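Local structure of abietadiene synthase, chloroplastic (Abies grandis, 3S9V) at residues G208-I212 with V213-K217; K256-N260 with H261-H265; L716-V719 with Y720-E724; K422-W425 with H426-M429. The protein is a chloroplast enzyme of the terpene synthase family, a largely helical protein that carries the family's N-terminal and metal-binding domains. All coordinates share one frame; numbering follows the deposited sequence.

Interaction 1 (G208-I212 with V213-K217)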
loop_
_atom_site.group_PDB
_atom_site.type_symbol
_atom_site.label_atom_id
_atom_site.label_comp_id
_atom_site.label_asym_id
_atom_site.label_seq_id
_atom_site.Cartn_x
_atom_site.Cartn_y
_atom_site.Cartn_z
ATOM N N GLY A 208 15.377 -20.132 25.399
ATOM C CA GLY A 208 16.356 -19.351 26.138
ATOM C C GLY A 208 15.879 -18.912 27.515
ATOM O O GLY A 208 16.536 -18.108 28.175
ATOM N N LEU A 209 14.739 -19.440 27.956
ATOM C CA LEU A 209 14.179 -19.087 29.261
ATOM C C LEU A 209 13.887 -20.338 30.088
ATOM O O LEU A 209 13.205 -20.276 31.110
ATOM C CB LEU A 209 12.881 -18.305 29.063
ATOM C CG LEU A 209 12.976 -17.087 28.154
ATOM C CD1 LEU A 209 11.583 -16.679 27.729
ATOM C CD2 LEU A 209 13.695 -15.947 28.873
ATOM N N GLN A 210 14.411 -21.470 29.635
ATOM C CA GLN A 210 14.210 -22.757 30.291
ATOM C C GLN A 210 14.588 -22.849 31.767
ATOM O O GLN A 210 14.140 -23.758 32.459
ATOM C CB GLN A 210 14.984 -23.840 29.550
ATOM C CG GLN A 210 14.639 -23.976 28.094
ATOM C CD GLN A 210 15.410 -25.095 27.451
ATOM O OE1 GLN A 210 15.224 -26.260 27.794
ATOM N NE2 GLN A 210 16.289 -24.752 26.517
ATOM N N GLU A 211 15.424 -21.940 32.252
ATOM C CA GLU A 211 15.826 -22.002 33.652
ATOM C C GLU A 211 14.934 -21.163 34.567
ATOM O O GLU A 211 14.943 -21.355 35.782
ATOM C CB GLU A 211 17.280 -21.538 33.828
ATOM C CG GLU A 211 18.269 -22.062 32.801
ATOM C CD GLU A 211 18.669 -20.995 31.788
ATOM O OE1 GLU A 211 17.771 -20.462 31.099
ATOM O OE2 GLU A 211 19.880 -20.686 31.681
ATOM N N ILE A 212 14.152 -20.248 34.002
ATOM C CA ILE A 212 13.322 -19.397 34.850
ATOM C C ILE A 212 11.819 -19.482 34.643
ATOM O O ILE A 212 11.075 -18.702 35.235
ATOM C CB ILE A 212 13.708 -17.912 34.684
ATOM C CG1 ILE A 212 13.127 -17.370 33.371
ATOM C CG2 ILE A 212 15.228 -17.768 34.699
ATOM C CD1 ILE A 212 13.317 -15.885 33.172
ATOM N N VAL A 213 11.357 -20.427 33.838
ATOM C CA VAL A 213 9.932 -20.502 33.568
ATOM C C VAL A 213 9.161 -21.608 34.315
ATOM O O VAL A 213 9.713 -22.663 34.628
ATOM C CB VAL A 213 9.719 -20.615 32.032
ATOM C CG1 VAL A 213 9.872 -22.059 31.568
ATOM C CG2 VAL A 213 8.385 -20.050 31.658
ATOM N N ASP A 214 7.892 -21.336 34.627
ATOM C CA ASP A 214 7.016 -22.307 35.304
ATOM C C ASP A 214 6.289 -23.041 34.183
ATOM O O ASP A 214 5.278 -22.557 33.680
ATOM C CB ASP A 214 5.981 -21.594 36.184
ATOM C CG ASP A 214 5.055 -22.567 36.913
ATOM O OD1 ASP A 214 4.762 -23.648 36.358
ATOM O OD2 ASP A 214 4.603 -22.245 38.035
ATOM N N TRP A 215 6.800 -24.209 33.805
ATOM C CA TRP A 215 6.231 -24.961 32.694
ATOM C C TRP A 215 4.723 -25.142 32.696
ATOM O O TRP A 215 4.082 -25.017 31.648
ATOM C CB TRP A 215 6.938 -26.313 32.560
ATOM C CG TRP A 215 8.375 -26.146 32.163
ATOM C CD1 TRP A 215 9.477 -26.508 32.883
ATOM C CD2 TRP A 215 8.862 -25.484 30.992
ATOM N NE1 TRP A 215 10.619 -26.103 32.237
ATOM C CE2 TRP A 215 10.270 -25.472 31.074
ATOM C CE3 TRP A 215 8.244 -24.895 29.883
ATOM C CZ2 TRP A 215 11.070 -24.892 30.088
ATOM C CZ3 TRP A 215 9.037 -24.316 28.907
ATOM C CH2 TRP A 215 10.436 -24.317 29.016
ATOM N N GLN A 216 4.150 -25.428 33.859
ATOM C CA GLN A 216 2.708 -25.616 33.947
ATOM C C GLN A 216 1.934 -24.384 33.481
ATOM O O GLN A 216 0.973 -24.497 32.726
ATOM C CB GLN A 216 2.302 -25.964 35.381
ATOM C CG GLN A 216 0.806 -25.948 35.595
ATOM C CD GLN A 216 0.434 -26.400 36.980
ATOM O OE1 GLN A 216 0.921 -25.854 37.978
ATOM N NE2 GLN A 216 -0.427 -27.406 37.060
ATOM N N LYS A 217 2.340 -23.210 33.937
ATOM C CA LYS A 217 1.663 -21.983 33.537
ATOM C C LYS A 217 1.861 -21.738 32.049
ATOM O O LYS A 217 0.957 -21.252 31.368
ATOM C CB LYS A 217 2.193 -20.793 34.346
ATOM C CG LYS A 217 1.796 -20.840 35.808
ATOM C CD LYS A 217 2.183 -19.564 36.535
ATOM C CE LYS A 217 1.626 -19.555 37.950
ATOM N NZ LYS A 217 1.950 -18.283 38.646
#
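Gln210 and Trp215 meet at a slant, five residues apart round a turn. The benzo end of the indole does the touching: Trp215 CZ2 lies 3.8 Å from Gln210 CA. The same CZ2 is 4.1 Å from Gln210 CB, so the backbone corner and the base of the glutamine chain bear the contact. The amide plane is turned 67° from the ring plane. Gln210 is extended beyond CG, and its NE2 binds the backbone oxygen of Glu207. Trp215 CG lies beside the backbone N, chi1 -66°, which sends the ring back over the turn. Val213 lies against one face of the ring. Its CG1 sits 3.2 Å from the plane of the Trp215 ring, toward the rim. That methyl also faces the earlier turn, with Val213 CG1 3.8 Å from Leu209 O. The turn is closed by a backbone bond of 3.0 Å from Ile212 N to Leu209 O. Glu211 turns away and forms a salt bridge with Arg183. Trp215 also packs on Val238, Arg241 and Thr242 of helix 232-242, and Arg241 bonds to the backbone oxygen of Gln210. Asp214 holds the N-cap position. Its OD1 accepts a weak, long bond of 3.5 Å from Lys217 N, fairly straight at 164°. The arrangement is a tight turn running into an N-capped helix, 215-219, with an aromatic first residue folded back on the turn. The helix start, 213-217, falls in the sequence range of the terpene synthase N-terminal domain.

Interaction 2 (K256-N260 with H261-H265)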
loop_
_atom_site.group_PDB
_atom_site.type_symbol
_atom_site.label_atom_id
_atom_site.label_comp_id
_atom_site.label_asym_id
_atom_site.label_seq_id
_atom_site.Cartn_x
_atom_site.Cartn_y
_atom_site.Cartn_z
ATOM N N LYS A 256 6.304 -32.113 7.836
ATOM C CA LYS A 256 5.505 -32.678 6.761
ATOM C C LYS A 256 5.735 -31.800 5.536
ATOM O O LYS A 256 5.824 -32.290 4.409
ATOM C CB LYS A 256 4.020 -32.684 7.136
ATOM C CG LYS A 256 3.100 -33.161 6.016
ATOM C CD LYS A 256 1.663 -33.328 6.489
ATOM C CE LYS A 256 1.062 -32.011 6.968
ATOM N NZ LYS A 256 0.922 -31.003 5.876
ATOM N N LYS A 257 5.854 -30.498 5.780
ATOM C CA LYS A 257 6.077 -29.520 4.722
ATOM C C LYS A 257 7.543 -29.466 4.259
ATOM O O LYS A 257 7.819 -29.467 3.057
ATOM C CB LYS A 257 5.643 -28.127 5.212
ATOM C CG LYS A 257 5.361 -27.080 4.113
ATOM C CD LYS A 257 6.576 -26.781 3.246
ATOM C CE LYS A 257 6.304 -25.649 2.259
ATOM N NZ LYS A 257 5.166 -25.942 1.339
ATOM N N PHE A 258 8.483 -29.443 5.200
ATOM C CA PHE A 258 9.892 -29.336 4.825
ATOM C C PHE A 258 10.753 -30.597 4.839
ATOM O O PHE A 258 11.943 -30.529 4.545
ATOM C CB PHE A 258 10.558 -28.256 5.672
ATOM C CG PHE A 258 9.848 -26.939 5.625
ATOM C CD1 PHE A 258 8.962 -26.576 6.627
ATOM C CD2 PHE A 258 10.050 -26.066 4.561
ATOM C CE1 PHE A 258 8.284 -25.359 6.578
ATOM C CE2 PHE A 258 9.378 -24.852 4.499
ATOM C CZ PHE A 258 8.493 -24.495 5.513
ATOM N N GLY A 259 10.169 -31.737 5.195
ATOM C CA GLY A 259 10.920 -32.979 5.195
ATOM C C GLY A 259 12.059 -33.222 6.179
ATOM O O GLY A 259 11.922 -34.053 7.083
ATOM N N ASN A 260 13.180 -32.521 6.021
ATOM C CA ASN A 260 14.329 -32.751 6.898
ATOM C C ASN A 260 14.861 -31.526 7.645
ATOM O O ASN A 260 15.960 -31.563 8.195
ATOM C CB ASN A 260 15.458 -33.386 6.087
ATOM C CG ASN A 260 15.944 -32.489 4.960
ATOM O OD1 ASN A 260 15.306 -31.480 4.637
ATOM N ND2 ASN A 260 17.076 -32.851 4.353
ATOM N N HIS A 261 14.085 -30.447 7.664
ATOM C CA HIS A 261 14.484 -29.231 8.367
ATOM C C HIS A 261 13.251 -28.383 8.689
ATOM O O HIS A 261 12.141 -28.702 8.264
ATOM C CB HIS A 261 15.452 -28.408 7.514
ATOM C CG HIS A 261 14.856 -27.923 6.228
ATOM N ND1 HIS A 261 14.864 -28.674 5.072
ATOM C CD2 HIS A 261 14.175 -26.789 5.935
ATOM C CE1 HIS A 261 14.213 -28.025 4.123
ATOM N NE2 HIS A 261 13.785 -26.878 4.622
ATOM N N VAL A 262 13.454 -27.303 9.437
ATOM C CA VAL A 262 12.367 -26.402 9.798
ATOM C C VAL A 262 12.770 -24.934 9.680
ATOM O O VAL A 262 13.961 -24.607 9.674
ATOM C CB VAL A 262 11.918 -26.630 11.247
ATOM C CG1 VAL A 262 11.563 -28.083 11.464
ATOM C CG2 VAL A 262 13.014 -26.200 12.189
ATOM N N PRO A 263 11.778 -24.032 9.552
ATOM C CA PRO A 263 12.015 -22.578 9.449
ATOM C C PRO A 263 12.053 -22.002 10.883
ATOM O O PRO A 263 11.989 -22.763 11.853
ATOM C CB PRO A 263 10.800 -22.084 8.672
ATOM C CG PRO A 263 9.706 -23.012 9.178
ATOM C CD PRO A 263 10.390 -24.368 9.173
ATOM N N CYS A 264 12.148 -20.683 11.032
ATOM C CA CYS A 264 12.184 -20.116 12.379
ATOM C C CYS A 264 10.795 -19.752 12.906
ATOM O O CYS A 264 10.657 -19.228 14.012
ATOM C CB CYS A 264 13.125 -18.903 12.452
ATOM S SG CYS A 264 12.722 -17.527 11.382
ATOM N N HIS A 265 9.773 -20.048 12.105
ATOM C CA HIS A 265 8.375 -19.810 12.470
ATOM C C HIS A 265 7.479 -20.316 11.350
ATOM O O HIS A 265 7.786 -20.156 10.165
ATOM C CB HIS A 265 8.119 -18.328 12.753
ATOM C CG HIS A 265 8.775 -17.403 11.778
ATOM N ND1 HIS A 265 9.135 -16.115 12.108
ATOM C CD2 HIS A 265 9.153 -17.582 10.489
ATOM C CE1 HIS A 265 9.712 -15.540 11.067
ATOM N NE2 HIS A 265 9.734 -16.409 10.072
#
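His261 turns its ring back over the end of helix 245-258, where Phe258 and Asn260 meet it. Phe258 CB stands over one face of the imidazole, 3.9 Å from the ring centroid, a CH-pi contact. The two rings lie obliquely, with planes at 46° and centroids 5.6 Å apart. Gly259, with positive phi, is the first residue to leave the helix after Phe258, and it turns the chain out toward Asn260. At the edge of the imidazole, His261 ND1 donates to Asn260 OD1 over 2.9 Å, with an N-H...O angle of 154°. The oxygen lies close to the imidazole plane, but the nitrogen is tilted from the carbonyl plane of Asn260. Both side chains have their CG between the backbone N and the carbonyl carbon, which brings the amide and the ring to the same side of the turn. The bond should help to fix the rotation of the imidazole. The backbone oxygen of the same histidine also comes near the phenylalanine, with His261 O 3.1 Å from Phe258 CB. Val262 points away from the helix end, and its backbone pairs with Ser55. Pro263 returns to the contact. Its CD is 3.5 Å from Phe258 CE1, and Pro263 and Phe258 cross at about a right angle. The same Phe258 ring carries Lys257 CD over the centre of one face, 3.6 Å above its plane. Beyond the segments, His261 meets Trp82 of helix 77-85 and Thr59 of helix 56-62. Pro263 packs on Val254 of helix 245-258, and His265 meets Tyr453 of strand 452-453 edge-to-face.

Interaction 3 (L716-V719 with Y720-E724); sequences LQHV and YSVME
Leu716 with Tyr720 and His718 with Val722 are i to i+4 pairs on one alpha helix, 712-736. Leu716 and Tyr720 lie side by side and point the same way. The branch point of the leucine touches the ring, with Leu716 CG 3.6 Å from Tyr720 CE1. Leu716 CD1 reaches farther along, 3.9 Å from Tyr720 OH. Leu716 CG is trans to the backbone N, chi1 -176°, which lays the branch against the ring of the next turn. The second pair is a CH-pi contact. Val722 CG2 stands over one face of the His718 imidazole, 4.0 Å from its centroid and 28° off the ring normal. The His718 ring also stacks with Tyr703. Main-chain bonds hold the turns together. Tyr720 N donates to Leu716 O over 3.1 Å, and Ser721 N to Gln717 O over 2.9 Å. Val722 N binds His718 O at 3.0 Å, and Met723 N binds Val719 O at 3.0 Å. A weak bond from Ser721 N also reaches His718 O. Leu716, Val719 and Tyr720 pack on Thr684 of helix 669-693, and Met723 packs on Val681. This is regular alpha-helical packing, with side chains one turn apart touching, in a helix of the terpene synthase metal-binding domain.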
loop_
_atom_site.group_PDB
_atom_site.type_symbol
_atom_site.label_atom_id
_atom_site.label_comp_id
_atom_site.label_asym_id
_atom_site.label_seq_id
_atom_site.Cartn_x
_atom_site.Cartn_y
_atom_site.Cartn_z
ATOM N N LEU A 716 -10.646 28.932 6.358
ATOM C CA LEU A 716 -9.861 28.057 5.498
ATOM C C LEU A 716 -9.824 26.665 6.120
ATOM O O LEU A 716 -10.061 25.657 5.446
ATOM C CB LEU A 716 -8.439 28.603 5.349
ATOM C CG LEU A 716 -7.485 27.873 4.400
ATOM C CD1 LEU A 716 -8.042 27.898 2.982
ATOM C CD2 LEU A 716 -6.114 28.539 4.446
ATOM N N GLN A 717 -9.542 26.618 7.417
ATOM C CA GLN A 717 -9.486 25.351 8.126
ATOM C C GLN A 717 -10.832 24.637 8.091
ATOM O O GLN A 717 -10.893 23.435 7.828
ATOM C CB GLN A 717 -9.044 25.558 9.579
ATOM C CG GLN A 717 -9.191 24.307 10.436
ATOM C CD GLN A 717 -8.504 24.423 11.780
ATOM O OE1 GLN A 717 -8.672 25.410 12.497
ATOM N NE2 GLN A 717 -7.730 23.402 12.134
ATOM N N HIS A 718 -11.911 25.365 8.358
ATOM C CA HIS A 718 -13.235 24.750 8.336
ATOM C C HIS A 718 -13.522 24.113 6.970
ATOM O O HIS A 718 -14.096 23.024 6.891
ATOM C CB HIS A 718 -14.313 25.779 8.668
ATOM C CG HIS A 718 -15.706 25.268 8.478
ATOM N ND1 HIS A 718 -16.461 25.560 7.362
ATOM C CD2 HIS A 718 -16.463 24.442 9.237
ATOM C CE1 HIS A 718 -17.622 24.936 7.442
ATOM N NE2 HIS A 718 -17.648 24.250 8.571
ATOM N N VAL A 719 -13.119 24.795 5.902
ATOM C CA VAL A 719 -13.319 24.278 4.557
ATOM C C VAL A 719 -12.504 22.997 4.347
ATOM O O VAL A 719 -12.933 22.100 3.623
ATOM C CB VAL A 719 -12.930 25.323 3.501
ATOM C CG1 VAL A 719 -12.939 24.696 2.120
ATOM C CG2 VAL A 719 -13.909 26.484 3.557
ATOM N N TYR A 720 -11.336 22.915 4.982
ATOM C CA TYR A 720 -10.493 21.724 4.887
ATOM C C TYR A 720 -11.189 20.591 5.625
ATOM O O TYR A 720 -11.049 19.417 5.277
ATOM C CB TYR A 720 -9.129 21.971 5.540
ATOM C CG TYR A 720 -8.165 22.772 4.703
ATOM C CD1 TYR A 720 -7.313 23.706 5.294
ATOM C CD2 TYR A 720 -8.094 22.592 3.322
ATOM C CE1 TYR A 720 -6.414 24.444 4.529
ATOM C CE2 TYR A 720 -7.198 23.325 2.548
ATOM C CZ TYR A 720 -6.363 24.251 3.156
ATOM O OH TYR A 720 -5.488 24.988 2.391
ATOM N N SER A 721 -11.934 20.956 6.660
ATOM C CA SER A 721 -12.655 19.979 7.463
ATOM C C SER A 721 -13.804 19.372 6.655
ATOM O O SER A 721 -13.985 18.155 6.639
ATOM C CB SER A 721 -13.196 20.646 8.729
ATOM O OG SER A 721 -13.677 19.673 9.636
ATOM N N VAL A 722 -14.571 20.230 5.988
ATOM C CA VAL A 722 -15.689 19.787 5.160
ATOM C C VAL A 722 -15.173 18.883 4.038
ATOM O O VAL A 722 -15.751 17.830 3.756
ATOM C CB VAL A 722 -16.431 20.995 4.530
ATOM C CG1 VAL A 722 -17.554 20.515 3.620
ATOM C CG2 VAL A 722 -16.991 21.881 5.618
ATOM N N MET A 723 -14.072 19.294 3.412
ATOM C CA MET A 723 -13.481 18.530 2.321
ATOM C C MET A 723 -13.115 17.155 2.820
ATOM O O MET A 723 -13.444 16.152 2.192
ATOM C CB MET A 723 -12.232 19.235 1.792
ATOM C CG MET A 723 -11.661 18.642 0.503
ATOM S SD MET A 723 -10.110 19.474 0.018
ATOM C CE MET A 723 -8.955 18.507 0.922
ATOM N N GLU A 724 -12.439 17.116 3.964
ATOM C CA GLU A 724 -12.010 15.862 4.573
ATOM C C GLU A 724 -13.158 14.908 4.897
ATOM O O GLU A 724 -13.069 13.712 4.618
ATOM C CB GLU A 724 -11.213 16.139 5.850
ATOM C CG GLU A 724 -9.852 16.767 5.614
ATOM C CD GLU A 724 -8.988 15.944 4.677
ATOM O OE1 GLU A 724 -8.844 14.723 4.911
ATOM O OE2 GLU A 724 -8.449 16.518 3.708
#

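Interaction 4 (K422-W425 with H426-M429)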
loop_
_atom_site.group_PDB
_atom_site.type_symbol
_atom_site.label_atom_id
_atom_site.label_comp_id
_atom_site.label_asym_id
_atom_site.label_seq_id
_atom_site.Cartn_x
_atom_site.Cartn_y
_atom_site.Cartn_z
ATOM N N LYS A 422 3.923 12.021 1.723
ATOM C CA LYS A 422 3.641 13.138 0.833
ATOM C C LYS A 422 2.475 12.842 -0.111
ATOM O O LYS A 422 1.698 13.735 -0.440
ATOM C CB LYS A 422 4.893 13.503 0.030
ATOM C CG LYS A 422 4.786 14.822 -0.713
ATOM C CD LYS A 422 6.089 15.150 -1.418
ATOM C CE LYS A 422 6.013 16.482 -2.140
ATOM N NZ LYS A 422 7.293 16.786 -2.842
ATOM N N TYR A 423 2.349 11.589 -0.538
ATOM C CA TYR A 423 1.266 11.196 -1.440
ATOM C C TYR A 423 0.361 10.112 -0.848
ATOM O O TYR A 423 0.367 8.959 -1.307
ATOM C CB TYR A 423 1.849 10.719 -2.770
ATOM C CG TYR A 423 2.667 11.781 -3.472
ATOM C CD1 TYR A 423 2.064 12.939 -3.964
ATOM C CD2 TYR A 423 4.048 11.649 -3.605
ATOM C CE1 TYR A 423 2.818 13.948 -4.569
ATOM C CE2 TYR A 423 4.813 12.651 -4.208
ATOM C CZ TYR A 423 4.192 13.798 -4.686
ATOM O OH TYR A 423 4.945 14.793 -5.269
ATOM N N PRO A 424 -0.425 10.470 0.188
ATOM C CA PRO A 424 -1.347 9.547 0.857
ATOM C C PRO A 424 -2.432 9.075 -0.103
ATOM O O PRO A 424 -2.511 9.529 -1.241
ATOM C CB PRO A 424 -1.954 10.396 1.978
ATOM C CG PRO A 424 -0.945 11.448 2.219
ATOM C CD PRO A 424 -0.459 11.789 0.840
ATOM N N TRP A 425 -3.267 8.171 0.396
ATOM C CA TRP A 425 -4.390 7.588 -0.327
ATOM C C TRP A 425 -5.086 8.539 -1.322
ATOM O O TRP A 425 -5.077 8.321 -2.534
ATOM C CB TRP A 425 -5.394 7.084 0.718
ATOM C CG TRP A 425 -6.689 6.533 0.199
ATOM C CD1 TRP A 425 -7.939 6.951 0.535
ATOM C CD2 TRP A 425 -6.861 5.418 -0.682
ATOM N NE1 TRP A 425 -8.887 6.163 -0.075
ATOM C CE2 TRP A 425 -8.252 5.215 -0.831
ATOM C CE3 TRP A 425 -5.975 4.567 -1.358
ATOM C CZ2 TRP A 425 -8.781 4.200 -1.626
ATOM C CZ3 TRP A 425 -6.502 3.552 -2.150
ATOM C CH2 TRP A 425 -7.895 3.379 -2.276
ATOM N N HIS A 426 -5.677 9.602 -0.804
ATOM C CA HIS A 426 -6.404 10.542 -1.643
ATOM C C HIS A 426 -5.589 11.368 -2.631
ATOM O O HIS A 426 -6.159 12.170 -3.363
ATOM C CB HIS A 426 -7.232 11.473 -0.754
ATOM C CG HIS A 426 -8.300 10.764 0.017
ATOM N ND1 HIS A 426 -8.606 11.071 1.326
ATOM C CD2 HIS A 426 -9.135 9.760 -0.337
ATOM C CE1 HIS A 426 -9.580 10.284 1.746
ATOM N NE2 HIS A 426 -9.921 9.480 0.756
ATOM N N LYS A 427 -4.274 11.172 -2.659
ATOM C CA LYS A 427 -3.402 11.922 -3.559
ATOM C C LYS A 427 -2.497 11.000 -4.355
ATOM O O LYS A 427 -1.651 11.463 -5.118
ATOM C CB LYS A 427 -2.507 12.889 -2.779
ATOM C CG LYS A 427 -3.226 13.920 -1.950
ATOM C CD LYS A 427 -2.212 14.835 -1.292
ATOM C CE LYS A 427 -2.870 15.793 -0.327
ATOM N NZ LYS A 427 -1.862 16.697 0.295
ATOM N N SER A 428 -2.669 9.699 -4.174
ATOM C CA SER A 428 -1.839 8.730 -4.861
ATOM C C SER A 428 -2.506 8.116 -6.098
ATOM O O SER A 428 -3.454 7.338 -5.982
ATOM C CB SER A 428 -1.439 7.628 -3.881
ATOM O OG SER A 428 -0.592 6.678 -4.507
ATOM N N MET A 429 -2.004 8.473 -7.279
ATOM C CA MET A 429 -2.537 7.939 -8.531
ATOM C C MET A 429 -1.778 6.644 -8.833
ATOM O O MET A 429 -0.564 6.571 -8.648
ATOM C CB MET A 429 -2.341 8.945 -9.674
ATOM C CG MET A 429 -2.687 10.401 -9.322
ATOM S SD MET A 429 -4.338 10.635 -8.616
ATOM C CE MET A 429 -5.329 9.838 -9.887
#
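Trp425 and His426 form the aromatic part of this turn, in the loop with a short 3-10 segment that joins helix 413-422 to helix 430-440. Trp425 CD1 lies over one face of the imidazole, 3.2 Å from His426 CD2 and also 3.2 Å from His426 NE2. The pair is oblique: the planes stand at 48°, and the five-membered ring of the indole is 4.5 Å from the imidazole, centre to centre. Trp425 CG is opposite the backbone N, chi1 176°, while His426 has chi1 -64°, and this brings the two neighbouring rings together. The backbone supplies the hydrogen bonds within the loop. Lys427 N donates to Pro424 O over 2.8 Å, and Ser428 N donates to Trp425 O over 3.2 Å. These are two successive i to i+3 bonds, as in 3-10 geometry. Ser428 adds to the polar group: its CB lies 3.4 Å from Tyr423 O, and its OG binds Tyr419 and Glu433. Apolar packing is lighter. Pro424 and the extended Lys427 run side by side, with Pro424 CD 4.1 Å from Lys427 CD. Asn731 OD1 is bonded to both Trp425 NE1 and His426 NE2, and Arg752 makes a cation-pi contact with Trp425. An amide oxygen accepts, so His426 probably carries a proton on NE2. The shared acceptor ties the two N-H edges to one point and should hold both rings at their oblique angle.

Overall arrangement
The four local contacts fall into two groups. Interactions 1 and 2 lie on the same side of the chain's centre, 25 Å apart between centres, and their nearest atoms are about 12 Å apart. Both involve a helix end. Interactions 3 and 4 form the other group, 18 Å apart between centres, with nearest atoms about 5 Å apart. They do not touch, but helix 712-736 joins them: it carries interaction 3 and also Asn731, which binds both rings of interaction 4. The groups are well separated, since interactions 2 and 3 sit on opposite sides of the chain's centre with 55 Å between their centres.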